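Local coordinates for protein beta-1,4-exocellulase (Thermobifida fusca, PDB 4B4H) that hydrolyses cellulose as a glycoside hydrolase family 6 cellobiohydrolase, of which this chain forms the catalytic domain, at residues Glu1-Pro6 and Asn179-Ile184; Ile81-Gly86 and Gly96-Asp101; Glu336-Asn341 and Tyr349-Pro354. All coordinates share one frame; numbering follows the deposited sequence.

Interaction 1 (Glu1-Pro6 and Asn179-Ile184); sequences EKVDNP and NVYNYI
In the distorted beta/alpha barrel of the family 6 fold, Lys-2, Val-3 and Pro-6 of the N-terminal arm wrap Tyr-181, which stands near the start of the parallel strand 180-185. The phenol is gripped over both faces and at its hydroxyl. Over one face lies the Pro-6 ring, with CB almost on the ring normal and 3.8 Å from the Tyr-181 centroid, a CH-pi contact. Over the opposite face the Lys-2 chain slides past the phenol, running against it, with CD displaced toward the rim. Val-3 N lies at the edge, in the ring plane, and donates to the Tyr-181 OH (N to OH 2.9 Å, 144° at the hydrogen), while Val-3 CG2 rests 3.7 Å from Tyr-181 CZ. Extended beyond CG, with its three outer torsions all near 180°, the Lys-2 chain carries its amine past the ring to the backbone, where NZ meets Val-180 O at 2.7 Å in the carbonyl plane. Farther along the strand, Pro-6 CD touches Tyr-183 OH at 3.4 Å; that hydroxyl is hydrogen-bonded to Asp-347. Val-180 and Asn-182 face helix 162-175, whereas Pro-6 also packs on Val-130 of strand 127-133. Asp-4, a calcium ligand seen in a crystal structure of this protein, sits in the same arm, although this chain carries no calcium. The Lys-2 amine also donates to the carbonyls of Gly-175 and Ile-177, just where helix 162-175 runs out; three carbonyl oxygens thus surround one ammonium group, a setting that probably stabilises its positive charge.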
ATOM      1  N   GLU A   1      -7.958 -24.706  -1.488  1.00 25.54           N
ATOM      2  CA  GLU A   1      -6.499 -24.852  -1.212  1.00 25.31           C
ATOM      3  C   GLU A   1      -5.741 -23.645  -1.727  1.00 23.71           C
ATOM      4  O   GLU A   1      -5.401 -22.740  -0.953  1.00 24.56           O
ATOM      5  CB  GLU A   1      -5.947 -26.139  -1.842  1.00 26.65           C
ATOM      6  CG  GLU A   1      -6.210 -27.392  -1.022  1.00 28.02           C
ATOM      7  CD  GLU A   1      -7.676 -27.563  -0.674  1.00 28.72           C
ATOM      8  OE1 GLU A   1      -8.537 -27.350  -1.559  1.00 28.72           O
ATOM      9  OE2 GLU A   1      -7.966 -27.900   0.491  1.00 29.17           O
ATOM     10  N   LYS A   2      -5.498 -23.626  -3.036  1.00 22.03           N
ATOM     11  CA  LYS A   2      -4.641 -22.628  -3.669  1.00 19.80           C
ATOM     12  C   LYS A   2      -3.228 -22.832  -3.128  1.00 18.90           C
ATOM     13  O   LYS A   2      -3.057 -23.340  -2.017  1.00 19.29           O
ATOM     14  CB  LYS A   2      -5.152 -21.202  -3.398  1.00 18.30           C
ATOM     15  CG  LYS A   2      -6.645 -21.020  -3.656  1.00 18.21           C
ATOM     16  CD  LYS A   2      -7.126 -19.584  -3.493  1.00 17.36           C
ATOM     17  CE  LYS A   2      -8.650 -19.540  -3.548  1.00 17.19           C
ATOM     18  NZ  LYS A   2      -9.258 -18.174  -3.618  1.00 16.75           N
ATOM     19  N   VAL A   3      -2.215 -22.455  -3.902  1.00 18.00           N
ATOM     20  CA  VAL A   3      -0.832 -22.593  -3.434  1.00 16.85           C
ATOM     21  C   VAL A   3      -0.564 -21.804  -2.143  1.00 16.66           C
ATOM     22  O   VAL A   3      -1.202 -20.780  -1.866  1.00 17.30           O
ATOM     23  CB  VAL A   3       0.208 -22.248  -4.526  1.00 16.56           C
ATOM     24  CG1 VAL A   3       0.126 -23.259  -5.658  1.00 16.46           C
ATOM     25  CG2 VAL A   3      -0.000 -20.843  -5.061  1.00 15.77           C
ATOM     26  N   ASP A   4       0.370 -22.321  -1.352  1.00 16.10           N
ATOM     27  CA  ASP A   4       0.799 -21.730  -0.087  1.00 15.42           C
ATOM     28  C   ASP A   4       1.287 -20.287  -0.254  1.00 14.09           C
ATOM     29  O   ASP A   4       1.082 -19.446   0.618  1.00 14.68           O
ATOM     30  CB  ASP A   4       1.924 -22.597   0.499  1.00 16.67           C
ATOM     31  CG  ASP A   4       2.324 -22.191   1.910  1.00 17.91           C
ATOM     32  OD1 ASP A   4       1.573 -22.492   2.858  1.00 19.43           O
ATOM     33  OD2 ASP A   4       3.416 -21.597   2.083  1.00 19.14           O
ATOM     34  N   ASN A   5       1.926 -20.012  -1.383  1.00 11.84           N
ATOM     35  CA  ASN A   5       2.506 -18.714  -1.660  1.00 10.31           C
ATOM     36  C   ASN A   5       2.406 -18.495  -3.156  1.00  9.52           C
ATOM     37  O   ASN A   5       3.099 -19.146  -3.928  1.00  9.52           O
ATOM     38  CB  ASN A   5       3.971 -18.688  -1.219  1.00 10.20           C
ATOM     39  CG  ASN A   5       4.622 -17.332  -1.415  1.00  9.74           C
ATOM     40  OD1 ASN A   5       4.073 -16.444  -2.090  1.00  9.70           O
ATOM     41  ND2 ASN A   5       5.804 -17.168  -0.839  1.00  9.53           N
ATOM     42  N   PRO A   6       1.511 -17.600  -3.585  1.00  8.79           N
ATOM     43  CA  PRO A   6       1.320 -17.494  -5.033  1.00  8.47           C
ATOM     44  C   PRO A   6       2.541 -16.971  -5.785  1.00  8.51           C
ATOM     45  O   PRO A   6       2.633 -17.151  -6.995  1.00  8.17           O
ATOM     46  CB  PRO A   6       0.146 -16.516  -5.174  1.00  8.52           C
ATOM     47  CG  PRO A   6       0.052 -15.810  -3.848  1.00  8.44           C
ATOM     48  CD  PRO A   6       0.530 -16.794  -2.834  1.00  8.65           C
ATOM     49  N   ASN A 179      -8.182 -19.317  -8.442  1.00  9.82           N
ATOM     50  CA  ASN A 179      -6.783 -18.861  -8.544  1.00  9.37           C
ATOM     51  C   ASN A 179      -6.621 -17.389  -8.152  1.00  8.60           C
ATOM     52  O   ASN A 179      -5.729 -16.700  -8.628  1.00  8.06           O
ATOM     53  CB  ASN A 179      -6.218 -19.162  -9.943  1.00 10.05           C
ATOM     54  CG  ASN A 179      -7.009 -18.483 -11.042  1.00 10.31           C
ATOM     55  OD1 ASN A 179      -8.103 -17.987 -10.798  1.00 10.84           O
ATOM     56  ND2 ASN A 179      -6.458 -18.447 -12.257  1.00 10.59           N
ATOM     57  N   VAL A 180      -7.512 -16.921  -7.288  1.00  7.96           N
ATOM     58  CA  VAL A 180      -7.400 -15.566  -6.738  1.00  7.44           C
ATOM     59  C   VAL A 180      -6.938 -15.642  -5.279  1.00  7.40           C
ATOM     60  O   VAL A 180      -7.437 -16.454  -4.491  1.00  7.68           O
ATOM     61  CB  VAL A 180      -8.716 -14.757  -6.929  1.00  7.39           C
ATOM     62  CG1 VAL A 180      -8.567 -13.340  -6.393  1.00  7.45           C
ATOM     63  CG2 VAL A 180      -9.045 -14.682  -8.402  1.00  7.55           C
ATOM     64  N   TYR A 181      -5.945 -14.812  -4.957  1.00  6.89           N
ATOM     65  CA  TYR A 181      -5.325 -14.776  -3.640  1.00  6.98           C
ATOM     66  C   TYR A 181      -5.510 -13.385  -3.040  1.00  6.67           C
ATOM     67  O   TYR A 181      -4.824 -12.437  -3.417  1.00  6.38           O
ATOM     68  CB  TYR A 181      -3.830 -15.151  -3.763  1.00  7.55           C
ATOM     69  CG  TYR A 181      -3.607 -16.561  -4.317  1.00  7.99           C
ATOM     70  CD1 TYR A 181      -3.774 -16.837  -5.683  1.00  8.16           C
ATOM     71  CD2 TYR A 181      -3.231 -17.603  -3.479  1.00  8.43           C
ATOM     72  CE1 TYR A 181      -3.591 -18.124  -6.185  1.00  8.59           C
ATOM     73  CE2 TYR A 181      -3.037 -18.886  -3.980  1.00  8.65           C
ATOM     74  CZ  TYR A 181      -3.220 -19.134  -5.328  1.00  8.76           C
ATOM     75  OH  TYR A 181      -3.025 -20.411  -5.825  1.00  9.27           O
ATOM     76  N   ASN A 182      -6.408 -13.295  -2.062  1.00  6.24           N
ATOM     77  CA  ASN A 182      -6.762 -12.001  -1.462  1.00  6.02           C
ATOM     78  C   ASN A 182      -5.833 -11.571  -0.355  1.00  5.81           C
ATOM     79  O   ASN A 182      -5.663 -12.289   0.615  1.00  5.71           O
ATOM     80  CB  ASN A 182      -8.165 -12.084  -0.841  1.00  6.17           C
ATOM     81  CG  ASN A 182      -9.283 -12.201  -1.870  1.00  6.14           C
ATOM     82  OD1 ASN A 182      -9.205 -11.675  -2.981  1.00  6.11           O
ATOM     83  ND2 ASN A 182     -10.323 -12.920  -1.501  1.00  6.09           N
ATOM     84  N   TYR A 183      -5.311 -10.353  -0.453  1.00  5.68           N
ATOM     85  CA  TYR A 183      -4.556  -9.766   0.646  1.00  5.77           C
ATOM     86  C   TYR A 183      -5.255  -8.499   1.103  1.00  5.82           C
ATOM     87  O   TYR A 183      -5.455  -7.580   0.320  1.00  6.00           O
ATOM     88  CB  TYR A 183      -3.096  -9.471   0.244  1.00  5.90           C
ATOM     89  CG  TYR A 183      -2.300 -10.711  -0.028  1.00  5.97           C
ATOM     90  CD1 TYR A 183      -2.525 -11.473  -1.182  1.00  5.95           C
ATOM     91  CD2 TYR A 183      -1.316 -11.119   0.856  1.00  6.09           C
ATOM     92  CE1 TYR A 183      -1.806 -12.642  -1.420  1.00  5.98           C
ATOM     93  CE2 TYR A 183      -0.586 -12.277   0.628  1.00  5.93           C
ATOM     94  CZ  TYR A 183      -0.816 -13.022  -0.530  1.00  6.05           C
ATOM     95  OH  TYR A 183      -0.097 -14.182  -0.771  1.00  6.25           O
ATOM     96  N   ILE A 184      -5.594  -8.446   2.390  1.00  5.80           N
ATOM     97  CA  ILE A 184      -6.218  -7.241   2.951  1.00  6.04           C
ATOM     98  C   ILE A 184      -5.133  -6.217   3.252  1.00  6.32           C
ATOM     99  O   ILE A 184      -4.101  -6.537   3.843  1.00  6.54           O
ATOM    100  CB  ILE A 184      -7.010  -7.529   4.246  1.00  6.04           C
ATOM    101  CG1 ILE A 184      -8.227  -8.426   3.969  1.00  5.79           C
ATOM    102  CG2 ILE A 184      -7.459  -6.214   4.883  1.00  6.05           C
ATOM    103  CD1 ILE A 184      -8.878  -9.011   5.200  1.00  5.89           C
TER

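Interaction 2 (Ile81-Gly86 and Gly96-Asp101); sequences IYNLPG and GELGPD
Gly-86 and Leu-98 join the two limbs of the long beta-alpha loop that leads from strand 75-81 to helix 103-121 in this family 6 barrel. The tight part is nearly all backbone. Gly-86 N donates to Leu-98 O at 2.9 Å, and the same oxygen receives a CA-H contact from Pro-85 CA at 3.5 Å. Beside them, Pro-85 CB presses to 3.0 Å from Gly-99 O, and the CA atoms of Gly-86 and Pro-100 come within 3.8 Å, an approach made easier by the lack of a side chain on Gly-86. Toward Glu-97, which is exposed to solvent, the limbs part and water fills in. One water accepts from Leu-98 N, with Asn-83 OD1 and Leu-84 O both within donating range; another accepts from Glu-97 N and donates to Asn-83 OD1 at 2.8 Å. At the other end of the amide, Asn-83 ND2 donates directly to Glu-97 OE2 at 2.9 Å, on the anti side of the carboxylate, the two planes turned 63° apart. That oxygen is also held by the Ile-43 N-H. The Leu-98 side chain packs against Asn-83, CD1 lying 3.7 Å from Asn-83 O.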
ATOM      1  N   ILE A  81      -7.676  -3.657  -5.799  1.00  5.55           N
ATOM      2  CA  ILE A  81      -9.114  -3.391  -5.657  1.00  5.74           C
ATOM      3  C   ILE A  81      -9.247  -2.165  -4.761  1.00  5.82           C
ATOM      4  O   ILE A  81      -8.838  -2.193  -3.588  1.00  6.01           O
ATOM      5  CB  ILE A  81      -9.796  -4.608  -4.992  1.00  5.55           C
ATOM      6  CG1 ILE A  81      -9.473  -5.904  -5.768  1.00  5.47           C
ATOM      7  CG2 ILE A  81     -11.306  -4.411  -4.857  1.00  5.45           C
ATOM      8  CD1 ILE A  81      -9.707  -5.842  -7.273  1.00  5.65           C
ATOM      9  N   TYR A  82      -9.836  -1.076  -5.266  1.00  5.93           N
ATOM     10  CA  TYR A  82      -9.713   0.205  -4.583  1.00  6.08           C
ATOM     11  C   TYR A  82     -10.789   1.198  -4.988  1.00  6.04           C
ATOM     12  O   TYR A  82     -10.513   2.170  -5.690  1.00  6.02           O
ATOM     13  CB  TYR A  82      -8.316   0.777  -4.848  1.00  6.34           C
ATOM     14  CG  TYR A  82      -7.991   2.105  -4.202  1.00  6.47           C
ATOM     15  CD1 TYR A  82      -8.422   2.401  -2.910  1.00  6.58           C
ATOM     16  CD2 TYR A  82      -7.176   3.039  -4.858  1.00  6.71           C
ATOM     17  CE1 TYR A  82      -8.091   3.610  -2.309  1.00  6.92           C
ATOM     18  CE2 TYR A  82      -6.851   4.252  -4.272  1.00  6.85           C
ATOM     19  CZ  TYR A  82      -7.298   4.531  -2.991  1.00  6.87           C
ATOM     20  OH  TYR A  82      -6.948   5.744  -2.417  1.00  7.19           O
ATOM     21  N   ASN A  83     -12.018   0.937  -4.558  1.00  5.70           N
ATOM     22  CA  ASN A  83     -13.153   1.805  -4.931  1.00  5.43           C
ATOM     23  C   ASN A  83     -14.283   1.835  -3.905  1.00  5.38           C
ATOM     24  O   ASN A  83     -15.430   2.084  -4.292  1.00  5.19           O
ATOM     25  CB  ASN A  83     -13.696   1.436  -6.329  1.00  5.52           C
ATOM     26  CG  ASN A  83     -14.491   2.564  -6.980  1.00  5.51           C
ATOM     27  OD1 ASN A  83     -14.261   3.731  -6.687  1.00  5.38           O
ATOM     28  ND2 ASN A  83     -15.402   2.216  -7.888  1.00  5.89           N
ATOM     29  N   LEU A  84     -13.963   1.663  -2.615  1.00  5.46           N
ATOM     30  CA  LEU A  84     -14.994   1.616  -1.576  1.00  5.67           C
ATOM     31  C   LEU A  84     -15.868   2.868  -1.584  1.00  5.92           C
ATOM     32  O   LEU A  84     -15.392   3.941  -1.937  1.00  5.87           O
ATOM     33  CB  LEU A  84     -14.369   1.483  -0.185  1.00  5.52           C
ATOM     34  CG  LEU A  84     -14.027   0.056   0.252  1.00  5.47           C
ATOM     35  CD1 LEU A  84     -13.284   0.117   1.575  1.00  5.44           C
ATOM     36  CD2 LEU A  84     -15.207  -0.907   0.358  1.00  5.63           C
ATOM     37  N   PRO A  85     -17.155   2.732  -1.183  1.00  6.42           N
ATOM     38  CA  PRO A  85     -17.941   3.947  -1.009  1.00  6.59           C
ATOM     39  C   PRO A  85     -17.349   4.815   0.093  1.00  6.72           C
ATOM     40  O   PRO A  85     -16.854   4.284   1.093  1.00  6.78           O
ATOM     41  CB  PRO A  85     -19.303   3.417  -0.564  1.00  6.67           C
ATOM     42  CG  PRO A  85     -19.014   2.087   0.057  1.00  6.74           C
ATOM     43  CD  PRO A  85     -17.913   1.530  -0.798  1.00  6.69           C
ATOM     44  N   GLY A  86     -17.376   6.129  -0.096  1.00  6.76           N
ATOM     45  CA  GLY A  86     -16.799   7.053   0.875  1.00  6.90           C
ATOM     46  C   GLY A  86     -15.306   6.838   1.057  1.00  6.88           C
ATOM     47  O   GLY A  86     -14.782   6.956   2.160  1.00  6.99           O
ATOM     48  N   GLY A  96     -11.843   8.805  -5.152  1.00 11.93           N
ATOM     49  CA  GLY A  96     -12.800   7.702  -5.253  1.00 11.12           C
ATOM     50  C   GLY A  96     -14.114   8.221  -5.792  1.00 10.71           C
ATOM     51  O   GLY A  96     -14.605   9.247  -5.332  1.00 11.51           O
ATOM     52  N   GLU A  97     -14.649   7.569  -6.815  1.00 10.06           N
ATOM     53  CA  GLU A  97     -15.853   8.098  -7.445  1.00  9.87           C
ATOM     54  C   GLU A  97     -17.081   7.728  -6.632  1.00  9.79           C
ATOM     55  O   GLU A  97     -18.128   8.370  -6.750  1.00  9.97           O
ATOM     56  CB  GLU A  97     -15.969   7.568  -8.869  1.00  9.96           C
ATOM     57  CG  GLU A  97     -16.240   6.071  -8.886  1.00  9.96           C
ATOM     58  CD  GLU A  97     -15.815   5.369 -10.152  1.00 10.26           C
ATOM     59  OE1 GLU A  97     -15.530   6.026 -11.184  1.00 10.74           O
ATOM     60  OE2 GLU A  97     -15.757   4.127 -10.102  1.00 10.37           O
ATOM     61  N   LEU A  98     -16.978   6.710  -5.787  1.00  9.04           N
ATOM     62  CA  LEU A  98     -18.176   6.253  -5.088  1.00  8.66           C
ATOM     63  C   LEU A  98     -18.363   6.947  -3.744  1.00  8.49           C
ATOM     64  O   LEU A  98     -17.503   6.908  -2.886  1.00  8.92           O
ATOM     65  CB  LEU A  98     -18.144   4.727  -4.923  1.00  8.10           C
ATOM     66  CG  LEU A  98     -18.294   3.907  -6.201  1.00  7.97           C
ATOM     67  CD1 LEU A  98     -18.716   2.497  -5.846  1.00  7.64           C
ATOM     68  CD2 LEU A  98     -19.304   4.521  -7.161  1.00  7.85           C
ATOM     69  N   GLY A  99     -19.517   7.590  -3.578  1.00  8.61           N
ATOM     70  CA  GLY A  99     -19.842   8.253  -2.323  1.00  8.09           C
ATOM     71  C   GLY A  99     -20.187   7.342  -1.152  1.00  8.06           C
ATOM     72  O   GLY A  99     -20.332   6.123  -1.314  1.00  7.69           O
ATOM     73  N   PRO A 100     -20.381   7.930   0.034  1.00  7.88           N
ATOM     74  CA  PRO A 100     -20.558   7.174   1.270  1.00  8.19           C
ATOM     75  C   PRO A 100     -21.827   6.317   1.318  1.00  8.44           C
ATOM     76  O   PRO A 100     -21.877   5.335   2.070  1.00  9.17           O
ATOM     77  CB  PRO A 100     -20.595   8.260   2.345  1.00  8.06           C
ATOM     78  CG  PRO A 100     -20.986   9.509   1.637  1.00  7.88           C
ATOM     79  CD  PRO A 100     -20.506   9.392   0.233  1.00  7.79           C
ATOM     80  N   ASP A 101     -22.843   6.681   0.538  1.00  9.00           N
ATOM     81  CA  ASP A 101     -24.078   5.894   0.541  1.00  9.02           C
ATOM     82  C   ASP A 101     -24.149   4.886  -0.613  1.00  9.03           C
ATOM     83  O   ASP A 101     -25.165   4.203  -0.795  1.00  9.11           O
ATOM     84  CB  ASP A 101     -25.303   6.817   0.540  1.00  9.55           C
ATOM     85  CG  ASP A 101     -25.309   7.764   1.720  1.00  9.95           C
ATOM     86  OD1 ASP A 101     -25.708   7.363   2.837  1.00 10.68           O
ATOM     87  OD2 ASP A 101     -24.869   8.922   1.537  1.00  9.90           O
TER
HETATM   88  O   HOH W   1     -14.772   5.207  -4.392  1.00  6.01           O
HETATM   89  O   HOH W   2     -12.948   5.762  -8.162  1.00 10.53           O

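Interaction 3 (Glu336-Asn341 and Tyr349-Pro354); sequences ERPTVN and YVWVKP
Turned anti to its carbonyl carbon (chi1 -82°), CG of Trp-351 sets the indole with one face against the Pro-338 ring, which crosses it at about a right angle, and a similar first torsion sends the ring of Tyr-349 alongside Thr-339. The result is a CH-pi contact: Pro-338 CD stands over one indole face, 3.6 Å from the centroid of the five-membered ring of Trp-351. Trp-351 NE1 donates to Glu-336 O at 2.9 Å, from above the carbonyl plane and not on a lone pair, and Thr-288 OG1 is hydrogen-bonded to that same oxygen. Arg-337 CD lies 3.5 Å from Trp-351 CZ2, while the Arg-337 guanidinium goes on to the carbonyls of Gly-335 and Pro-418. At the Tyr-349 ring, Glu-336 OE1 comes to the edge, 3.3 Å from CE2, with the carboxylate nearly perpendicular to the ring. Thr-339 CG2 packs on CD2 of the same ring. Thr-339 and Tyr-349 form an antiparallel hydrogen-bonded pair, N to O 3.0 Å from Thr-339 to Tyr-349 and 2.9 Å in return. This ties the short outer strand 339-340 into a hairpin with strand 346-350, which pairs in parallel with strand 283-287, while Val-350 packs on strands 75-81 and 221-224.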
ATOM      1  N   GLU A 336      13.910  -2.376  -2.585  1.00  8.52           N
ATOM      2  CA  GLU A 336      14.247  -3.740  -2.987  1.00  8.92           C
ATOM      3  C   GLU A 336      13.297  -4.209  -4.077  1.00  8.97           C
ATOM      4  O   GLU A 336      12.082  -3.955  -4.019  1.00  8.17           O
ATOM      5  CB  GLU A 336      14.191  -4.706  -1.800  1.00  9.77           C
ATOM      6  CG  GLU A 336      14.878  -6.049  -2.058  1.00 10.50           C
ATOM      7  CD  GLU A 336      15.022  -6.886  -0.799  1.00 10.92           C
ATOM      8  OE1 GLU A 336      14.923  -6.309   0.312  1.00 11.14           O
ATOM      9  OE2 GLU A 336      15.241  -8.124  -0.912  1.00 12.11           O
ATOM     10  N   ARG A 337      13.846  -4.878  -5.080  1.00  8.97           N
ATOM     11  CA  ARG A 337      13.052  -5.378  -6.172  1.00  9.11           C
ATOM     12  C   ARG A 337      12.178  -6.555  -5.719  1.00  8.94           C
ATOM     13  O   ARG A 337      12.474  -7.225  -4.724  1.00  8.55           O
ATOM     14  CB  ARG A 337      13.947  -5.737  -7.372  1.00  9.41           C
ATOM     15  CG  ARG A 337      14.085  -4.602  -8.392  1.00 10.14           C
ATOM     16  CD  ARG A 337      14.702  -3.330  -7.825  1.00 10.47           C
ATOM     17  NE  ARG A 337      16.158  -3.426  -7.738  1.00 11.03           N
ATOM     18  CZ  ARG A 337      16.946  -2.631  -7.018  1.00 11.05           C
ATOM     19  NH1 ARG A 337      16.450  -1.671  -6.231  1.00 11.51           N
ATOM     20  NH2 ARG A 337      18.257  -2.836  -7.062  1.00 11.12           N
ATOM     21  N   PRO A 338      11.047  -6.762  -6.407  1.00  8.97           N
ATOM     22  CA  PRO A 338      10.126  -7.831  -6.035  1.00  8.82           C
ATOM     23  C   PRO A 338      10.812  -9.194  -5.839  1.00  9.11           C
ATOM     24  O   PRO A 338      11.554  -9.645  -6.705  1.00 10.14           O
ATOM     25  CB  PRO A 338       9.152  -7.842  -7.201  1.00  8.80           C
ATOM     26  CG  PRO A 338       9.075  -6.392  -7.578  1.00  8.73           C
ATOM     27  CD  PRO A 338      10.494  -5.915  -7.485  1.00  8.83           C
ATOM     28  N   THR A 339      10.608  -9.780  -4.666  1.00  9.23           N
ATOM     29  CA  THR A 339      11.359 -10.964  -4.255  1.00  9.54           C
ATOM     30  C   THR A 339      10.522 -11.864  -3.350  1.00  9.40           C
ATOM     31  O   THR A 339       9.670 -11.386  -2.584  1.00  9.18           O
ATOM     32  CB  THR A 339      12.690 -10.580  -3.565  1.00  9.92           C
ATOM     33  OG1 THR A 339      13.519 -11.747  -3.462  1.00 11.01           O
ATOM     34  CG2 THR A 339      12.458 -10.037  -2.178  1.00 10.12           C
ATOM     35  N   VAL A 340      10.765 -13.170  -3.461  1.00  9.10           N
ATOM     36  CA  VAL A 340       9.900 -14.209  -2.901  1.00  9.33           C
ATOM     37  C   VAL A 340      10.379 -14.677  -1.530  1.00  9.22           C
ATOM     38  O   VAL A 340      11.574 -14.938  -1.350  1.00  9.30           O
ATOM     39  CB  VAL A 340       9.824 -15.407  -3.874  1.00  9.57           C
ATOM     40  CG1 VAL A 340       8.927 -16.507  -3.324  1.00  9.77           C
ATOM     41  CG2 VAL A 340       9.353 -14.951  -5.245  1.00  9.69           C
ATOM     42  N   ASN A 341       9.459 -14.739  -0.563  1.00  8.77           N
ATOM     43  CA  ASN A 341       9.723 -15.214   0.805  1.00  8.42           C
ATOM     44  C   ASN A 341      11.060 -14.726   1.398  1.00  8.21           C
ATOM     45  O   ASN A 341      11.923 -15.527   1.791  1.00  8.08           O
ATOM     46  CB  ASN A 341       9.567 -16.750   0.850  1.00  8.36           C
ATOM     47  CG  ASN A 341       9.635 -17.321   2.251  1.00  8.23           C
ATOM     48  OD1 ASN A 341      10.189 -18.414   2.449  1.00  7.98           O
ATOM     49  ND2 ASN A 341       9.107 -16.610   3.230  1.00  8.22           N
ATOM     50  N   TYR A 349       8.222  -9.473  -1.043  1.00  6.75           N
ATOM     51  CA  TYR A 349       8.236  -8.038  -1.255  1.00  6.56           C
ATOM     52  C   TYR A 349       7.717  -7.787  -2.660  1.00  6.43           C
ATOM     53  O   TYR A 349       8.120  -8.460  -3.601  1.00  6.60           O
ATOM     54  CB  TYR A 349       9.641  -7.456  -1.077  1.00  7.18           C
ATOM     55  CG  TYR A 349      10.254  -7.636   0.304  1.00  7.48           C
ATOM     56  CD1 TYR A 349       9.473  -7.792   1.455  1.00  7.65           C
ATOM     57  CD2 TYR A 349      11.645  -7.607   0.461  1.00  7.58           C
ATOM     58  CE1 TYR A 349      10.061  -7.946   2.709  1.00  8.08           C
ATOM     59  CE2 TYR A 349      12.234  -7.744   1.701  1.00  8.11           C
ATOM     60  CZ  TYR A 349      11.458  -7.924   2.818  1.00  8.10           C
ATOM     61  OH  TYR A 349      12.088  -8.067   4.034  1.00  8.75           O
ATOM     62  N   VAL A 350       6.803  -6.823  -2.789  1.00  6.26           N
ATOM     63  CA  VAL A 350       6.130  -6.543  -4.054  1.00  6.10           C
ATOM     64  C   VAL A 350       6.240  -5.061  -4.437  1.00  5.84           C
ATOM     65  O   VAL A 350       6.551  -4.254  -3.596  1.00  5.90           O
ATOM     66  CB  VAL A 350       4.658  -7.022  -4.006  1.00  6.19           C
ATOM     67  CG1 VAL A 350       4.605  -8.542  -3.914  1.00  6.56           C
ATOM     68  CG2 VAL A 350       3.882  -6.428  -2.831  1.00  6.39           C
ATOM     69  N   TRP A 351       6.109  -4.734  -5.723  1.00  5.68           N
ATOM     70  CA  TRP A 351       5.959  -3.354  -6.150  1.00  5.91           C
ATOM     71  C   TRP A 351       4.515  -3.175  -6.530  1.00  5.95           C
ATOM     72  O   TRP A 351       4.146  -3.408  -7.688  1.00  6.08           O
ATOM     73  CB  TRP A 351       6.884  -3.054  -7.336  1.00  5.90           C
ATOM     74  CG  TRP A 351       8.323  -2.738  -6.973  1.00  5.89           C
ATOM     75  CD1 TRP A 351       8.969  -2.963  -5.755  1.00  5.90           C
ATOM     76  CD2 TRP A 351       9.347  -2.143  -7.840  1.00  5.98           C
ATOM     77  NE1 TRP A 351      10.288  -2.552  -5.812  1.00  5.78           N
ATOM     78  CE2 TRP A 351      10.573  -2.065  -7.041  1.00  5.92           C
ATOM     79  CE3 TRP A 351       9.378  -1.714  -9.167  1.00  5.96           C
ATOM     80  CZ2 TRP A 351      11.746  -1.508  -7.550  1.00  5.91           C
ATOM     81  CZ3 TRP A 351      10.564  -1.174  -9.665  1.00  6.06           C
ATOM     82  CH2 TRP A 351      11.721  -1.093  -8.879  1.00  5.94           C
ATOM     83  N   VAL A 352       3.682  -2.747  -5.584  1.00  6.26           N
ATOM     84  CA  VAL A 352       2.253  -2.587  -5.875  1.00  6.39           C
ATOM     85  C   VAL A 352       2.023  -1.226  -6.558  1.00  6.57           C
ATOM     86  O   VAL A 352       1.606  -1.185  -7.725  1.00  6.46           O
ATOM     87  CB  VAL A 352       1.371  -2.844  -4.635  1.00  6.33           C
ATOM     88  CG1 VAL A 352      -0.069  -2.444  -4.895  1.00  6.48           C
ATOM     89  CG2 VAL A 352       1.411  -4.316  -4.267  1.00  6.48           C
ATOM     90  N   LYS A 353       2.383  -0.130  -5.885  1.00  7.17           N
ATOM     91  CA  LYS A 353       2.463   1.186  -6.535  1.00  7.50           C
ATOM     92  C   LYS A 353       3.480   1.186  -7.675  1.00  7.62           C
ATOM     93  O   LYS A 353       4.637   0.852  -7.452  1.00  7.73           O
ATOM     94  CB  LYS A 353       2.816   2.279  -5.505  1.00  7.63           C
ATOM     95  CG  LYS A 353       3.002   3.685  -6.054  1.00  8.00           C
ATOM     96  CD  LYS A 353       1.700   4.395  -6.380  1.00  8.24           C
ATOM     97  CE  LYS A 353       2.025   5.668  -7.133  1.00  8.23           C
ATOM     98  NZ  LYS A 353       0.763   6.279  -7.632  1.00  8.32           N
ATOM     99  N   PRO A 354       3.055   1.568  -8.891  1.00  8.18           N
ATOM    100  CA  PRO A 354       4.054   1.617  -9.966  1.00  8.14           C
ATOM    101  C   PRO A 354       4.871   2.916  -9.924  1.00  7.92           C
ATOM    102  O   PRO A 354       4.329   3.989 -10.125  1.00  8.34           O
ATOM    103  CB  PRO A 354       3.209   1.534 -11.248  1.00  8.36           C
ATOM    104  CG  PRO A 354       1.784   1.335 -10.798  1.00  8.36           C
ATOM    105  CD  PRO A 354       1.711   1.882  -9.399  1.00  8.37           C
TER

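Interactions 1 and 3 share one sheet and touch: their centres are 16 Å apart, and Asn-5 ND2 packs against Val-340 CG1 at 4.0 Å. Asp-347, in the hairpin of interaction 3, links them further: its backbone O accepts from Asn-5 ND2, and its carboxylate is hydrogen-bonded to the Tyr-183 hydroxyl. Interaction 2 lies apart, its centre 25 Å from that of interaction 1, and 27 Å from that of interaction 3, on the opposite side of the chain's centre. Interactions 2 and 3 both lie near residues predicted to be catalytic or to bind substrate. In interaction 2, Gly-96 is about 5 Å from the side chain of Asp-88; in interaction 3, the side chain of Trp-351 is about 9 Å from that of Trp-39, a predicted substrate-binding residue, as is Lys-353.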